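Local structure of methylxanthine N3-demethylase NdmB (Pseudomonas putida, 6ICL) at residues A[186-190]-A[338-343]. The protein removes the N3-methyl group of theobromine and related methylxanthines as formaldehyde, acting as a Rieske-type non-heme iron oxygenase in bacterial caffeine degradation. Residues are numbered along the deposited sequence; the frame is centred on the assembly and turned at random.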
ATOM      1  N   GLU A 186      17.830   5.595 -27.855  1.00 35.49           N
ATOM      2  CA  GLU A 186      19.230   5.424 -28.281  1.00 36.90           C
ATOM      3  C   GLU A 186      20.024   4.611 -27.268  1.00 34.18           C
ATOM      4  O   GLU A 186      20.842   3.765 -27.646  1.00 37.07           O
ATOM      5  CB  GLU A 186      19.916   6.782 -28.505  1.00 36.25           C
ATOM      6  CG  GLU A 186      19.393   7.591 -29.690  1.00 39.04           C
ATOM      7  CD  GLU A 186      18.106   8.358 -29.353  1.00 40.95           C
ATOM      8  OE1 GLU A 186      17.424   8.834 -30.292  1.00 43.61           O
ATOM      9  OE2 GLU A 186      17.776   8.489 -28.150  1.00 39.71           O
ATOM     10  N   ARG A 187      19.809   4.854 -25.968  1.00 34.04           N
ATOM     11  CA  ARG A 187      20.541   4.101 -24.954  1.00 32.60           C
ATOM     12  C   ARG A 187      20.188   2.628 -25.012  1.00 33.70           C
ATOM     13  O   ARG A 187      21.041   1.761 -24.745  1.00 34.97           O
ATOM     14  CB  ARG A 187      20.240   4.630 -23.551  1.00 36.79           C
ATOM     15  CG  ARG A 187      20.528   6.093 -23.323  1.00 37.93           C
ATOM     16  CD  ARG A 187      21.976   6.312 -23.081  1.00 38.20           C
ATOM     17  NE  ARG A 187      22.244   7.634 -22.524  1.00 39.05           N
ATOM     18  CZ  ARG A 187      23.468   8.144 -22.464  1.00 42.88           C
ATOM     19  NH1 ARG A 187      24.481   7.427 -22.937  1.00 37.38           N
ATOM     20  NH2 ARG A 187      23.675   9.358 -21.961  1.00 39.19           N
ATOM     21  N   ARG A 188      18.921   2.320 -25.299  1.00 31.09           N
ATOM     22  CA  ARG A 188      18.521   0.914 -25.388  1.00 34.87           C
ATOM     23  C   ARG A 188      19.181   0.228 -26.586  1.00 31.93           C
ATOM     24  O   ARG A 188      19.649  -0.911 -26.478  1.00 33.77           O
ATOM     25  CB  ARG A 188      17.000   0.792 -25.476  1.00 30.72           C
ATOM     26  CG  ARG A 188      16.464  -0.489 -24.832  1.00 36.40           C
ATOM     27  CD  ARG A 188      16.537  -1.618 -25.809  1.00 40.51           C
ATOM     28  NE  ARG A 188      16.452  -2.940 -25.189  1.00 42.82           N
ATOM     29  CZ  ARG A 188      17.488  -3.593 -24.670  1.00 43.99           C
ATOM     30  NH1 ARG A 188      18.700  -3.043 -24.660  1.00 39.94           N
ATOM     31  NH2 ARG A 188      17.310  -4.795 -24.149  1.00 39.54           N
ATOM     32  N   TRP A 189      19.206   0.900 -27.735  1.00 33.47           N
ATOM     33  CA  TRP A 189      19.842   0.339 -28.923  1.00 35.12           C
ATOM     34  C   TRP A 189      21.329   0.083 -28.684  1.00 33.35           C
ATOM     35  O   TRP A 189      21.834  -1.018 -28.941  1.00 33.78           O
ATOM     36  CB  TRP A 189      19.633   1.291 -30.105  1.00 32.62           C
ATOM     37  CG  TRP A 189      19.975   0.682 -31.418  1.00 36.00           C
ATOM     38  CD1 TRP A 189      19.117   0.086 -32.289  1.00 34.95           C
ATOM     39  CD2 TRP A 189      21.276   0.613 -32.022  1.00 37.61           C
ATOM     40  NE1 TRP A 189      19.797  -0.342 -33.407  1.00 34.70           N
ATOM     41  CE2 TRP A 189      21.126  -0.033 -33.265  1.00 38.61           C
ATOM     42  CE3 TRP A 189      22.553   1.039 -31.630  1.00 39.98           C
ATOM     43  CZ2 TRP A 189      22.208  -0.275 -34.127  1.00 37.95           C
ATOM     44  CZ3 TRP A 189      23.637   0.801 -32.502  1.00 38.52           C
ATOM     45  CH2 TRP A 189      23.450   0.154 -33.724  1.00 37.65           C
ATOM     46  N   GLU A 190      22.045   1.080 -28.156  1.00 35.55           N
ATOM     47  CA  GLU A 190      23.475   0.891 -27.916  1.00 38.90           C
ATOM     48  C   GLU A 190      23.734  -0.208 -26.905  1.00 37.06           C
ATOM     49  O   GLU A 190      24.747  -0.909 -26.998  1.00 38.83           O
ATOM     50  CB  GLU A 190      24.117   2.186 -27.437  1.00 36.34           C
ATOM     51  CG  GLU A 190      24.043   3.287 -28.472  1.00 37.48           C
ATOM     52  CD  GLU A 190      24.854   4.491 -28.054  1.00 39.43           C
ATOM     53  OE1 GLU A 190      25.287   4.532 -26.887  1.00 43.80           O
ATOM     54  OE2 GLU A 190      25.045   5.396 -28.885  1.00 41.73           O
ATOM     55  N   ILE A 338      30.604   0.521 -33.369  1.00 40.12           N
ATOM     56  CA  ILE A 338      29.175   0.443 -33.694  1.00 42.28           C
ATOM     57  C   ILE A 338      28.428   1.639 -33.121  1.00 36.46           C
ATOM     58  O   ILE A 338      27.671   2.320 -33.821  1.00 39.89           O
ATOM     59  CB  ILE A 338      28.587  -0.878 -33.177  1.00 40.57           C
ATOM     60  CG1 ILE A 338      29.204  -2.059 -33.931  1.00 40.47           C
ATOM     61  CG2 ILE A 338      27.078  -0.857 -33.291  1.00 41.36           C
ATOM     62  CD1 ILE A 338      29.021  -3.392 -33.207  1.00 43.20           C
ATOM     63  N   SER A 339      28.624   1.910 -31.836  1.00 40.52           N
ATOM     64  CA  SER A 339      27.932   3.030 -31.205  1.00 40.43           C
ATOM     65  C   SER A 339      28.295   4.359 -31.872  1.00 43.18           C
ATOM     66  O   SER A 339      27.425   5.214 -32.093  1.00 40.07           O
ATOM     67  CB  SER A 339      28.272   3.036 -29.713  1.00 39.21           C
ATOM     68  OG  SER A 339      28.183   4.328 -29.185  1.00 47.54           O
ATOM     69  N   VAL A 340      29.575   4.548 -32.215  1.00 41.08           N
ATOM     70  CA  VAL A 340      29.989   5.792 -32.864  1.00 40.05           C
ATOM     71  C   VAL A 340      29.320   5.941 -34.227  1.00 35.75           C
ATOM     72  O   VAL A 340      28.803   7.010 -34.571  1.00 41.57           O
ATOM     73  CB  VAL A 340      31.531   5.836 -32.956  1.00 43.79           C
ATOM     74  CG1 VAL A 340      32.008   6.977 -33.852  1.00 41.29           C
ATOM     75  CG2 VAL A 340      32.113   5.998 -31.576  1.00 38.40           C
ATOM     76  N   GLN A 341      29.286   4.868 -35.011  1.00 38.60           N
ATOM     77  CA  GLN A 341      28.609   4.921 -36.310  1.00 43.56           C
ATOM     78  C   GLN A 341      27.109   5.158 -36.149  1.00 43.05           C
ATOM     79  O   GLN A 341      26.482   5.852 -36.962  1.00 38.11           O
ATOM     80  CB  GLN A 341      28.872   3.626 -37.080  1.00 39.69           C
ATOM     81  CG  GLN A 341      30.332   3.486 -37.485  1.00 47.27           C
ATOM     82  CD  GLN A 341      30.836   4.748 -38.176  1.00 47.92           C
ATOM     83  OE1 GLN A 341      30.228   5.230 -39.138  1.00 47.92           O
ATOM     84  NE2 GLN A 341      31.926   5.301 -37.672  1.00 51.97           N
ATOM     85  N   PHE A 342      26.522   4.603 -35.091  1.00 42.36           N
ATOM     86  CA  PHE A 342      25.109   4.835 -34.801  1.00 38.84           C
ATOM     87  C   PHE A 342      24.859   6.304 -34.475  1.00 35.28           C
ATOM     88  O   PHE A 342      23.961   6.947 -35.042  1.00 36.64           O
ATOM     89  CB  PHE A 342      24.707   3.925 -33.639  1.00 38.75           C
ATOM     90  CG  PHE A 342      23.267   4.046 -33.203  1.00 39.66           C
ATOM     91  CD1 PHE A 342      22.234   3.553 -33.999  1.00 35.25           C
ATOM     92  CD2 PHE A 342      22.959   4.571 -31.956  1.00 36.36           C
ATOM     93  CE1 PHE A 342      20.907   3.626 -33.563  1.00 36.36           C
ATOM     94  CE2 PHE A 342      21.631   4.647 -31.502  1.00 37.52           C
ATOM     95  CZ  PHE A 342      20.607   4.168 -32.311  1.00 35.69           C
ATOM     96  N   ARG A 343      25.660   6.855 -33.568  1.00 37.24           N
ATOM     97  CA  ARG A 343      25.545   8.270 -33.228  1.00 40.37           C
ATOM     98  C   ARG A 343      25.785   9.170 -34.439  1.00 40.94           C
ATOM     99  O   ARG A 343      25.071  10.162 -34.634  1.00 41.71           O
ATOM    100  CB  ARG A 343      26.522   8.597 -32.103  1.00 40.65           C
ATOM    101  CG  ARG A 343      26.219   7.823 -30.846  1.00 41.21           C
ATOM    102  CD  ARG A 343      27.158   8.126 -29.733  1.00 38.16           C
ATOM    103  NE  ARG A 343      26.715   7.418 -28.546  1.00 40.47           N
ATOM    104  CZ  ARG A 343      26.851   7.856 -27.304  1.00 43.46           C
ATOM    105  NH1 ARG A 343      27.429   9.021 -27.074  1.00 46.39           N
ATOM    106  NH2 ARG A 343      26.393   7.140 -26.288  1.00 40.39           N
TER
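Glu186 meets Phe342 with the aliphatic base of its side chain, CB lying 4.1 Å from CE2 of the ring, while its carboxylate turns off to the hydroxyl of Tyr256. One residue on, the Arg187 guanidinium comes near that of Arg343, NH1 to NH2 3.9 Å; both arginines form salt bridges with Glu330, which probably offsets their like charge, and Arg187 NE also donates to the carbonyl of Leu324. Trp189 and Phe342 form the apolar part of the contact. The six-membered ring of Trp189 and the Phe342 ring form an offset stack, planes only 4° apart and centroids separated by 3.8 Å, with Trp189 CZ3 reaching to 3.3 Å from Phe342 CG. Both side chains have CG swung anti to the backbone N (chi1 -167° for Trp189), which carries each ring toward the other helix. CG2 of Ile338 packs at Trp189 CH2, and Trp189 NE1 is hydrogen-bonded to the carbonyl O of Ser257. A leucine in place of Trp189 would probably leave one face of Phe342 without its aromatic mate and Ser257 O without its indole donor. Glu190 then extends beside the stack to Arg343, which grips the carboxylate side-on: NE donates to OE2 at 2.6 Å and NH2 to OE1 at 2.9 Å, the latter bond nearly straight. Each oxygen uses its syn lone pair and the two flat groups are nearly coplanar, so the paired bonds limit rotation of either. Ser339 OG adds a weak bond to OE2 and hydrogen-bonds Arg85 of the second subunit, bringing the neighbour's Rieske cluster pocket up to this site. Segments 186-190 and 338-343 run roughly antiparallel, their axes at 148°; this buried helix packing, joined by an aromatic stack and a bidentate salt bridge, fastens helix 337-355 to helix 185-192 within the C-terminal oxygenase domain of the vanillate O-demethylase family.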